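Local coordinates for MmcR (Streptomyces lavendulae, PDB 3GWZ), which transfers the methyl group of S-adenosyl-L-methionine to the 6-hydroxyl of mitomycin precursors, forming the quinone methoxy group of mitomycins A and B, at residues S164-T169 with V327-A332; S185-E190 with L273-L278; G259-T264 with H279-D284. All blocks are in the same frame, centred on the assembly; numbering follows the deposited sequence.

One bound S-adenosyl-L-homocysteine ties the three sites together, a worked example of how a cofactor pocket is assembled from distant parts of a chain. Contact 2 holds its amino-acid end, contact 3 its adenine, and contact 1 brings W166 against its nucleoside part. Contacts 1 and 3 lie about 13 Å apart, centre to centre, and touch: W166 packs beside W281, and A332 N probably hydrogen-bonds to H279 O (3.0 Å). Contact 2, with its centre about 16 Å from that of contact 3, meets it where V277 CG1 lies 3.7 Å from F261 CE2. H279, the inferred proton acceptor, belongs to contact 3, yet its ring meets that of H276 in contact 2.

Contact 1: residues S164-T169 with V327-A332; sequences SFWQLT and VLVGGA. With SAH (S-adenosyl-L-homocysteine), chain G.
The carbonyl oxygen of F165, the residue whose phenyl ring packs against L328 and V329, is gripped twice by T169. T169 OG1 donates to F165 O at 2.9 Å and T169 N to F165 O at 3.1 Å, and the two donors arrive from opposite faces of the carbonyl plane. The amide at the other end of F165 turns to the partner helix through one water, which accepts from F165 N at 2.9 Å and donates to L328 O at 2.8 Å. Just before F165, S164 acts as N-cap of helix 165-171, its OG accepting from Q167 N. This short helix precedes the long helix 173-197 and meets the C-terminal part of helix 316-329; G330 then leaves helical angles with positive phi. The contact joins helical parts of the O-methyltransferase domain at the cofactor pocket. With V329 CG1 anti to the carbonyl carbon (chi1 -64°), this methyl is carried into the angle between F165 and W166: it lies 3.8 Å from F165 CD2 and 3.9 Å from W166 NE1, making an off-centre CH-pi contact with the five-membered ring of the indole. SAH C8 lies over the centre of one indole face, with F165 CD2 toward the rim of the other; W166 CZ3 approaches SAH C2' at 3.7 Å. R234, which also hydrogen-bonds the cofactor, holds W166 O and T169 OG1.

Contact 2: residues S185-E190 with L273-L278; sequences SVSLTE and LIKHVL. With SAH (S-adenosyl-L-homocysteine), chain G.
K275 leaves its strand with CG anti to the backbone N (chi1 175°), runs on extended to CD, then bends at chi3 and again at chi4 (70°), a hook that swings NZ toward S187 and E190; E190 answers with a chain extended beyond CG. Three acceptors surround the ammonium group: S187 OG at 2.8 Å from K275 NZ, E190 OE1 at 2.8 Å from K275 NZ in a salt bridge, and SAH OXT at 2.7 Å from K275 NZ. The glutamate oxygen is met nearly end-on. Its other oxygen, OE2, offers the syn lone pair to H276, whose NE2 donates at 2.6 Å from E190 OE2 along an almost straight path (172°). E190 OE2 lies in the imidazole plane, and carboxylate and ring are nearly coplanar; on the ring's other nitrogen, ND1 is hydrogen-bonded to D307. The two carboxylate oxygens are thus divided between K275 and H276 across a buried interface. The cofactor amino group adds a bond to the strand end, SAH N to K275 O at 2.9 Å. Helix 173-197 and the end of parallel strand 271-275 contribute to the amino-acid side of a class I methyltransferase cofactor pocket.

Contact 3: residues G259-T264 with H279-D284; sequences GDFFET and HDWDDD. With SAH (S-adenosyl-L-homocysteine), chain G.
F261 and W281 both contact the adenine of the cofactor, in different ways. The base lies over one face of the F261 ring, with SAH C6 above its centre, whereas W281 presents the edge of its indole, CZ2 standing 3.8 Å from SAH N7. F261 CG sits between the backbone N and the carbonyl carbon (chi1 52°), which lays the ring against the base while F261 N donates to SAH N1 at 3.0 Å. The two protein rings meet obliquely, F261 CZ being 3.7 Å from W281 NE1. At the edge of the base, D260 OD1 accepts from SAH N6 at 2.9 Å, nearly straight (170°). Behind this shell, F262 turns the edge of its ring to the face of W281 in a T-shaped pair, F262 CE2 lying 3.7 Å from W281 CH2 and the planes 88° apart. D260 itself is set by an Asx turn: F262 N donates to D260 OD1 at 2.9 Å from above the carboxylate plane, so one oxygen serves both base and loop. Farther out, I289 of helix 283-296 touches both phenylalanines. D260, just beyond strand 254-258, and the cluster of F261, F262 and W281 help build the adenine pocket of this class I methyltransferase.

Contact 1: residues S164-T169 with V327-A332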
loop_
_atom_site.group_PDB
_atom_site.type_symbol
_atom_site.label_atom_id
_atom_site.label_comp_id
_atom_site.label_asym_id
_atom_site.label_seq_id
_atom_site.Cartn_x
_atom_site.Cartn_y
_atom_site.Cartn_z
ATOM N N SER A 164 13.240 8.423 30.622
ATOM C CA SER A 164 14.150 8.874 29.573
ATOM C C SER A 164 13.734 8.340 28.209
ATOM O O SER A 164 12.992 7.359 28.105
ATOM C CB SER A 164 15.591 8.446 29.872
ATOM O OG SER A 164 15.741 7.047 29.705
ATOM N N PHE A 165 14.205 8.999 27.156
ATOM C CA PHE A 165 13.912 8.545 25.805
ATOM C C PHE A 165 14.427 7.118 25.593
ATOM O O PHE A 165 13.758 6.286 24.988
ATOM C CB PHE A 165 14.523 9.490 24.763
ATOM C CG PHE A 165 14.216 9.090 23.334
ATOM C CD1 PHE A 165 12.988 9.388 22.768
ATOM C CD2 PHE A 165 15.149 8.397 22.575
ATOM C CE1 PHE A 165 12.692 9.022 21.451
ATOM C CE2 PHE A 165 14.862 8.012 21.260
ATOM C CZ PHE A 165 13.632 8.330 20.697
ATOM N N TRP A 166 15.621 6.825 26.092
ATOM C CA TRP A 166 16.167 5.482 25.878
ATOM C C TRP A 166 15.407 4.424 26.682
ATOM O O TRP A 166 15.258 3.284 26.238
ATOM C CB TRP A 166 17.662 5.424 26.185
ATOM C CG TRP A 166 18.498 6.224 25.251
ATOM C CD1 TRP A 166 19.453 7.138 25.589
ATOM C CD2 TRP A 166 18.466 6.186 23.816
ATOM N NE1 TRP A 166 20.023 7.664 24.458
ATOM C CE2 TRP A 166 19.434 7.101 23.356
ATOM C CE3 TRP A 166 17.710 5.473 22.881
ATOM C CZ2 TRP A 166 19.662 7.328 21.999
ATOM C CZ3 TRP A 166 17.937 5.700 21.527
ATOM C CH2 TRP A 166 18.902 6.616 21.100
ATOM N N GLN A 167 14.927 4.799 27.863
ATOM C CA GLN A 167 14.193 3.849 28.689
ATOM C C GLN A 167 12.828 3.569 28.081
ATOM O O GLN A 167 12.365 2.433 28.078
ATOM C CB GLN A 167 14.038 4.362 30.125
ATOM C CG GLN A 167 13.390 3.366 31.070
ATOM C CD GLN A 167 14.186 2.074 31.185
ATOM O OE1 GLN A 167 13.616 0.988 31.272
ATOM N NE2 GLN A 167 15.509 2.188 31.173
ATOM N N LEU A 168 12.180 4.606 27.564
ATOM C CA LEU A 168 10.878 4.420 26.931
ATOM C C LEU A 168 10.979 3.496 25.718
ATOM O O LEU A 168 10.179 2.559 25.559
ATOM C CB LEU A 168 10.273 5.767 26.512
ATOM C CG LEU A 168 8.929 5.609 25.796
ATOM C CD1 LEU A 168 7.885 5.088 26.777
ATOM C CD2 LEU A 168 8.476 6.930 25.189
ATOM N N THR A 169 11.964 3.750 24.860
ATOM C CA THR A 169 12.111 2.947 23.647
ATOM C C THR A 169 12.600 1.531 23.982
ATOM O O THR A 169 12.356 0.575 23.236
ATOM C CB THR A 169 13.032 3.634 22.592
ATOM O OG1 THR A 169 14.277 4.009 23.192
ATOM C CG2 THR A 169 12.355 4.893 22.018
ATOM N N VAL A 327 16.239 18.216 23.115
ATOM C CA VAL A 327 14.985 17.879 23.760
ATOM C C VAL A 327 14.858 16.388 24.105
ATOM O O VAL A 327 14.471 16.035 25.222
ATOM C CB VAL A 327 13.816 18.359 22.864
ATOM C CG1 VAL A 327 12.519 17.676 23.227
ATOM C CG2 VAL A 327 13.707 19.866 22.972
ATOM N N LEU A 328 15.204 15.513 23.168
ATOM C CA LEU A 328 14.960 14.089 23.357
ATOM C C LEU A 328 15.984 13.420 24.277
ATOM O O LEU A 328 15.618 12.671 25.175
ATOM C CB LEU A 328 14.937 13.349 22.016
ATOM C CG LEU A 328 13.803 13.710 21.052
ATOM C CD1 LEU A 328 13.902 12.848 19.804
ATOM C CD2 LEU A 328 12.455 13.518 21.728
ATOM N N VAL A 329 17.261 13.672 24.027
ATOM C CA VAL A 329 18.324 12.948 24.726
ATOM C C VAL A 329 19.439 13.845 25.253
ATOM O O VAL A 329 20.477 13.355 25.711
ATOM C CB VAL A 329 18.949 11.842 23.817
ATOM C CG1 VAL A 329 17.914 10.772 23.478
ATOM C CG2 VAL A 329 19.546 12.451 22.549
ATOM N N GLY A 330 19.229 15.156 25.203
ATOM C CA GLY A 330 20.245 16.090 25.644
ATOM C C GLY A 330 21.497 16.076 24.785
ATOM O O GLY A 330 22.584 16.428 25.245
ATOM N N GLY A 331 21.342 15.677 23.529
ATOM C CA GLY A 331 22.445 15.676 22.589
ATOM C C GLY A 331 22.676 17.017 21.926
ATOM O O GLY A 331 22.086 18.020 22.304
ATOM N N ALA A 332 23.547 17.022 20.920
ATOM C CA ALA A 332 23.941 18.237 20.221
ATOM C C ALA A 332 24.789 17.853 19.023
ATOM O O ALA A 332 25.558 16.895 19.086
ATOM C CB ALA A 332 24.748 19.151 21.142
HETATM N N SAH G . 23.366 3.956 13.675
HETATM C CA SAH G . 21.883 3.911 13.432
HETATM C CB SAH G . 21.038 4.346 14.646
HETATM C CG SAH G . 21.286 5.769 15.181
HETATM S SD SAH G . 20.151 6.185 16.500
HETATM C C SAH G . 21.547 4.778 12.252
HETATM O O SAH G . 20.456 4.648 11.689
HETATM O OXT SAH G . 22.353 5.616 11.825
HETATM C "C5'" SAH G . 21.187 5.843 17.909
HETATM C "C4'" SAH G . 21.205 4.357 18.324
HETATM O "O4'" SAH G . 21.995 4.115 19.511
HETATM C "C3'" SAH G . 19.844 3.714 18.612
HETATM O "O3'" SAH G . 19.588 2.702 17.625
HETATM C "C2'" SAH G . 19.967 3.066 19.994
HETATM O "O2'" SAH G . 19.402 1.752 20.071
HETATM C "C1'" SAH G . 21.464 2.941 20.160
HETATM N N9 SAH G . 21.939 2.957 21.562
HETATM C C8 SAH G . 21.617 3.867 22.509
HETATM N N7 SAH G . 22.265 3.594 23.670
HETATM C C5 SAH G . 23.028 2.496 23.451
HETATM C C6 SAH G . 23.972 1.684 24.245
HETATM N N6 SAH G . 24.209 2.030 25.533
HETATM N N1 SAH G . 24.559 0.611 23.648
HETATM C C2 SAH G . 24.306 0.290 22.371
HETATM N N3 SAH G . 23.459 0.989 21.585
HETATM C C4 SAH G . 22.809 2.079 22.065
HETATM O O HOH W 1 15.870 11.290 27.583
#

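Contact 2: residues S185-E190 with L273-L278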
loop_
_atom_site.group_PDB
_atom_site.type_symbol
_atom_site.label_atom_id
_atom_site.label_comp_id
_atom_site.label_asym_id
_atom_site.label_seq_id
_atom_site.Cartn_x
_atom_site.Cartn_y
_atom_site.Cartn_z
ATOM N N SER A 185 14.458 4.963 8.259
ATOM C CA SER A 185 14.181 5.500 6.928
ATOM C C SER A 185 15.314 6.424 6.494
ATOM O O SER A 185 15.810 6.350 5.365
ATOM C CB SER A 185 12.848 6.258 6.923
ATOM O OG SER A 185 12.888 7.361 7.820
ATOM N N VAL A 186 15.718 7.300 7.405
ATOM C CA VAL A 186 16.873 8.151 7.184
ATOM C C VAL A 186 18.097 7.293 6.859
ATOM O O VAL A 186 18.848 7.575 5.916
ATOM C CB VAL A 186 17.136 9.040 8.424
ATOM C CG1 VAL A 186 18.497 9.706 8.329
ATOM C CG2 VAL A 186 16.042 10.083 8.552
ATOM N N SER A 187 18.278 6.228 7.631
ATOM C CA SER A 187 19.468 5.384 7.496
ATOM C C SER A 187 19.521 4.671 6.148
ATOM O O SER A 187 20.584 4.534 5.551
ATOM C CB SER A 187 19.539 4.367 8.636
ATOM O OG SER A 187 20.792 3.706 8.623
ATOM N N LEU A 188 18.369 4.228 5.661
ATOM C CA LEU A 188 18.323 3.569 4.361
ATOM C C LEU A 188 18.919 4.448 3.265
ATOM O O LEU A 188 19.645 3.967 2.398
ATOM C CB LEU A 188 16.891 3.171 4.017
ATOM C CG LEU A 188 16.494 1.806 4.576
ATOM C CD1 LEU A 188 14.976 1.653 4.662
ATOM C CD2 LEU A 188 17.105 0.693 3.726
ATOM N N THR A 189 18.629 5.743 3.314
ATOM C CA THR A 189 19.160 6.661 2.319
ATOM C C THR A 189 20.665 6.844 2.486
ATOM O O THR A 189 21.435 6.745 1.525
ATOM C CB THR A 189 18.463 8.027 2.403
ATOM O OG1 THR A 189 17.048 7.846 2.256
ATOM C CG2 THR A 189 18.978 8.962 1.319
ATOM N N GLU A 190 21.081 7.106 3.718
ATOM C CA GLU A 190 22.488 7.346 4.013
ATOM C C GLU A 190 23.346 6.125 3.734
ATOM O O GLU A 190 24.522 6.261 3.415
ATOM C CB GLU A 190 22.658 7.744 5.480
ATOM C CG GLU A 190 21.992 9.049 5.838
ATOM C CD GLU A 190 22.057 9.333 7.322
ATOM O OE1 GLU A 190 22.085 8.365 8.118
ATOM O OE2 GLU A 190 22.072 10.526 7.686
ATOM N N LEU A 273 32.398 1.563 12.612
ATOM C CA LEU A 273 31.502 2.594 12.109
ATOM C C LEU A 273 30.592 3.031 13.244
ATOM O O LEU A 273 30.155 2.208 14.043
ATOM C CB LEU A 273 30.670 2.075 10.937
ATOM C CG LEU A 273 31.416 1.700 9.649
ATOM C CD1 LEU A 273 32.048 0.336 9.793
ATOM C CD2 LEU A 273 30.465 1.705 8.471
ATOM N N ILE A 274 30.323 4.329 13.320
ATOM C CA ILE A 274 29.437 4.868 14.353
ATOM C C ILE A 274 28.679 6.062 13.760
ATOM O O ILE A 274 29.225 7.141 13.591
ATOM C CB ILE A 274 30.211 5.213 15.649
ATOM C CG1 ILE A 274 29.253 5.583 16.787
ATOM C CG2 ILE A 274 31.243 6.321 15.418
ATOM C CD1 ILE A 274 29.917 5.520 18.174
ATOM N N LYS A 275 27.422 5.834 13.407
ATOM C CA LYS A 275 26.655 6.801 12.627
ATOM C C LYS A 275 25.467 7.293 13.434
ATOM O O LYS A 275 24.667 6.482 13.899
ATOM C CB LYS A 275 26.156 6.146 11.326
ATOM C CG LYS A 275 25.246 7.028 10.484
ATOM C CD LYS A 275 25.082 6.502 9.052
ATOM C CE LYS A 275 24.076 5.351 8.954
ATOM N NZ LYS A 275 22.659 5.788 9.167
ATOM N N HIS A 276 25.373 8.614 13.597
ATOM C CA HIS A 276 24.284 9.260 14.320
ATOM C C HIS A 276 24.137 8.697 15.729
ATOM O O HIS A 276 23.023 8.524 16.241
ATOM C CB HIS A 276 22.965 9.148 13.541
ATOM C CG HIS A 276 22.974 9.889 12.242
ATOM N ND1 HIS A 276 23.530 11.145 12.107
ATOM C CD2 HIS A 276 22.495 9.556 11.020
ATOM C CE1 HIS A 276 23.394 11.552 10.857
ATOM N NE2 HIS A 276 22.767 10.606 10.178
ATOM N N VAL A 277 25.272 8.404 16.349
ATOM C CA VAL A 277 25.269 7.943 17.726
ATOM C C VAL A 277 25.877 9.010 18.622
ATOM O O VAL A 277 25.262 9.429 19.602
ATOM C CB VAL A 277 26.004 6.586 17.890
ATOM C CG1 VAL A 277 26.343 6.319 19.371
ATOM C CG2 VAL A 277 25.154 5.460 17.325
ATOM N N LEU A 278 27.074 9.477 18.274
ATOM C CA LEU A 278 27.787 10.381 19.169
ATOM C C LEU A 278 27.014 11.671 19.409
ATOM O O LEU A 278 27.125 12.266 20.472
ATOM C CB LEU A 278 29.194 10.682 18.655
ATOM C CG LEU A 278 30.083 9.441 18.579
ATOM C CD1 LEU A 278 31.472 9.815 18.086
ATOM C CD2 LEU A 278 30.150 8.747 19.947
HETATM N N SAH G . 23.366 3.956 13.675
HETATM C CA SAH G . 21.883 3.911 13.432
HETATM C CB SAH G . 21.038 4.346 14.646
HETATM C CG SAH G . 21.286 5.769 15.181
HETATM S SD SAH G . 20.151 6.185 16.500
HETATM C C SAH G . 21.547 4.778 12.252
HETATM O O SAH G . 20.456 4.648 11.689
HETATM O OXT SAH G . 22.353 5.616 11.825
HETATM C "C5'" SAH G . 21.187 5.843 17.909
HETATM C "C4'" SAH G . 21.205 4.357 18.324
HETATM O "O4'" SAH G . 21.995 4.115 19.511
HETATM C "C3'" SAH G . 19.844 3.714 18.612
HETATM O "O3'" SAH G . 19.588 2.702 17.625
HETATM C "C2'" SAH G . 19.967 3.066 19.994
HETATM O "O2'" SAH G . 19.402 1.752 20.071
HETATM C "C1'" SAH G . 21.464 2.941 20.160
HETATM N N9 SAH G . 21.939 2.957 21.562
HETATM C C8 SAH G . 21.617 3.867 22.509
HETATM N N7 SAH G . 22.265 3.594 23.670
HETATM C C5 SAH G . 23.028 2.496 23.451
HETATM C C6 SAH G . 23.972 1.684 24.245
HETATM N N6 SAH G . 24.209 2.030 25.533
HETATM N N1 SAH G . 24.559 0.611 23.648
HETATM C C2 SAH G . 24.306 0.290 22.371
HETATM N N3 SAH G . 23.459 0.989 21.585
HETATM C C4 SAH G . 22.809 2.079 22.065
#

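Contact 3: residues G259-T264 with H279-D284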
loop_
_atom_site.group_PDB
_atom_site.type_symbol
_atom_site.label_atom_id
_atom_site.label_comp_id
_atom_site.label_asym_id
_atom_site.label_seq_id
_atom_site.Cartn_x
_atom_site.Cartn_y
_atom_site.Cartn_z
ATOM N N GLY A 259 24.261 -5.694 23.165
ATOM C CA GLY A 259 25.217 -5.171 24.120
ATOM C C GLY A 259 25.072 -3.684 24.376
ATOM O O GLY A 259 24.094 -3.060 23.969
ATOM N N ASP A 260 26.063 -3.128 25.060
ATOM C CA ASP A 260 26.033 -1.751 25.524
ATOM C C ASP A 260 27.379 -1.146 25.175
ATOM O O ASP A 260 28.413 -1.585 25.701
ATOM C CB ASP A 260 25.812 -1.743 27.045
ATOM C CG ASP A 260 25.868 -0.350 27.651
ATOM O OD1 ASP A 260 26.246 0.612 26.946
ATOM O OD2 ASP A 260 25.541 -0.225 28.851
ATOM N N PHE A 261 27.391 -0.153 24.285
ATOM C CA PHE A 261 28.678 0.391 23.827
ATOM C C PHE A 261 29.457 1.168 24.900
ATOM O O PHE A 261 30.604 1.577 24.675
ATOM C CB PHE A 261 28.569 1.169 22.494
ATOM C CG PHE A 261 27.497 2.239 22.472
ATOM C CD1 PHE A 261 27.454 3.228 23.441
ATOM C CD2 PHE A 261 26.562 2.276 21.447
ATOM C CE1 PHE A 261 26.475 4.220 23.410
ATOM C CE2 PHE A 261 25.586 3.272 21.406
ATOM C CZ PHE A 261 25.541 4.241 22.393
ATOM N N PHE A 262 28.862 1.345 26.073
ATOM C CA PHE A 262 29.615 1.918 27.195
ATOM C C PHE A 262 30.429 0.841 27.908
ATOM O O PHE A 262 31.314 1.146 28.708
ATOM C CB PHE A 262 28.694 2.596 28.204
ATOM C CG PHE A 262 28.129 3.897 27.726
ATOM C CD1 PHE A 262 28.931 5.020 27.625
ATOM C CD2 PHE A 262 26.786 3.997 27.395
ATOM C CE1 PHE A 262 28.399 6.233 27.185
ATOM C CE2 PHE A 262 26.252 5.194 26.958
ATOM C CZ PHE A 262 27.056 6.311 26.853
ATOM N N GLU A 263 30.118 -0.416 27.614
ATOM C CA GLU A 263 30.752 -1.540 28.291
ATOM C C GLU A 263 31.538 -2.406 27.321
ATOM O O GLU A 263 32.554 -2.990 27.692
ATOM C CB GLU A 263 29.703 -2.395 29.001
ATOM C CG GLU A 263 28.914 -1.657 30.081
ATOM C CD GLU A 263 29.799 -0.901 31.073
ATOM O OE1 GLU A 263 30.917 -1.375 31.381
ATOM O OE2 GLU A 263 29.369 0.172 31.552
ATOM N N THR A 264 31.075 -2.478 26.076
ATOM C CA THR A 264 31.617 -3.435 25.117
ATOM C C THR A 264 31.819 -2.867 23.719
ATOM O O THR A 264 30.915 -2.249 23.152
ATOM C CB THR A 264 30.682 -4.651 24.993
ATOM O OG1 THR A 264 30.450 -5.209 26.292
ATOM C CG2 THR A 264 31.280 -5.709 24.075
ATOM N N HIS A 279 26.218 12.102 18.435
ATOM C CA HIS A 279 25.469 13.340 18.626
ATOM C C HIS A 279 24.316 13.213 19.636
ATOM O O HIS A 279 23.696 14.215 20.012
ATOM C CB HIS A 279 25.034 13.955 17.287
ATOM C CG HIS A 279 23.942 13.211 16.583
ATOM N ND1 HIS A 279 23.364 13.676 15.420
ATOM C CD2 HIS A 279 23.301 12.056 16.883
ATOM C CE1 HIS A 279 22.426 12.834 15.025
ATOM N NE2 HIS A 279 22.364 11.842 15.896
ATOM N N ASP A 280 24.056 11.991 20.097
ATOM C CA ASP A 280 23.092 11.771 21.176
ATOM C C ASP A 280 23.674 12.063 22.551
ATOM O O ASP A 280 22.922 12.158 23.519
ATOM C CB ASP A 280 22.608 10.325 21.198
ATOM C CG ASP A 280 21.870 9.939 19.940
ATOM O OD1 ASP A 280 21.363 10.838 19.239
ATOM O OD2 ASP A 280 21.798 8.732 19.657
ATOM N N TRP A 281 25.001 12.187 22.640
ATOM C CA TRP A 281 25.691 12.156 23.937
ATOM C C TRP A 281 26.487 13.420 24.266
ATOM O O TRP A 281 27.011 14.083 23.370
ATOM C CB TRP A 281 26.608 10.921 23.999
ATOM C CG TRP A 281 25.846 9.636 23.769
ATOM C CD1 TRP A 281 25.762 8.916 22.599
ATOM C CD2 TRP A 281 25.026 8.949 24.721
ATOM N NE1 TRP A 281 24.942 7.821 22.779
ATOM C CE2 TRP A 281 24.480 7.820 24.071
ATOM C CE3 TRP A 281 24.692 9.182 26.064
ATOM C CZ2 TRP A 281 23.628 6.930 24.720
ATOM C CZ3 TRP A 281 23.862 8.294 26.704
ATOM C CH2 TRP A 281 23.333 7.183 26.036
ATOM N N ASP A 282 26.590 13.748 25.555
ATOM C CA ASP A 282 27.420 14.889 25.963
ATOM C C ASP A 282 28.905 14.539 25.868
ATOM O O ASP A 282 29.263 13.396 25.569
ATOM C CB ASP A 282 27.043 15.427 27.360
ATOM C CG ASP A 282 27.331 14.438 28.487
ATOM O OD1 ASP A 282 28.163 13.526 28.320
ATOM O OD2 ASP A 282 26.708 14.582 29.558
ATOM N N ASP A 283 29.769 15.523 26.107
ATOM C CA ASP A 283 31.205 15.329 25.903
ATOM C C ASP A 283 31.760 14.166 26.716
ATOM O O ASP A 283 32.484 13.324 26.187
ATOM C CB ASP A 283 31.981 16.613 26.226
ATOM C CG ASP A 283 31.756 17.708 25.199
ATOM O OD1 ASP A 283 31.070 17.460 24.179
ATOM O OD2 ASP A 283 32.263 18.828 25.413
ATOM N N ASP A 284 31.425 14.123 28.002
ATOM C CA ASP A 284 31.896 13.045 28.869
ATOM C C ASP A 284 31.529 11.671 28.306
ATOM O O ASP A 284 32.368 10.766 28.232
ATOM C CB ASP A 284 31.330 13.207 30.285
ATOM C CG ASP A 284 31.972 14.365 31.048
ATOM O OD1 ASP A 284 33.023 14.877 30.595
ATOM O OD2 ASP A 284 31.427 14.760 32.105
HETATM N N SAH G . 23.366 3.956 13.675
HETATM C CA SAH G . 21.883 3.911 13.432
HETATM C CB SAH G . 21.038 4.346 14.646
HETATM C CG SAH G . 21.286 5.769 15.181
HETATM S SD SAH G . 20.151 6.185 16.500
HETATM C C SAH G . 21.547 4.778 12.252
HETATM O O SAH G . 20.456 4.648 11.689
HETATM O OXT SAH G . 22.353 5.616 11.825
HETATM C "C5'" SAH G . 21.187 5.843 17.909
HETATM C "C4'" SAH G . 21.205 4.357 18.324
HETATM O "O4'" SAH G . 21.995 4.115 19.511
HETATM C "C3'" SAH G . 19.844 3.714 18.612
HETATM O "O3'" SAH G . 19.588 2.702 17.625
HETATM C "C2'" SAH G . 19.967 3.066 19.994
HETATM O "O2'" SAH G . 19.402 1.752 20.071
HETATM C "C1'" SAH G . 21.464 2.941 20.160
HETATM N N9 SAH G . 21.939 2.957 21.562
HETATM C C8 SAH G . 21.617 3.867 22.509
HETATM N N7 SAH G . 22.265 3.594 23.670
HETATM C C5 SAH G . 23.028 2.496 23.451
HETATM C C6 SAH G . 23.972 1.684 24.245
HETATM N N6 SAH G . 24.209 2.030 25.533
HETATM N N1 SAH G . 24.559 0.611 23.648
HETATM C C2 SAH G . 24.306 0.290 22.371
HETATM N N3 SAH G . 23.459 0.989 21.585
HETATM C C4 SAH G . 22.809 2.079 22.065
#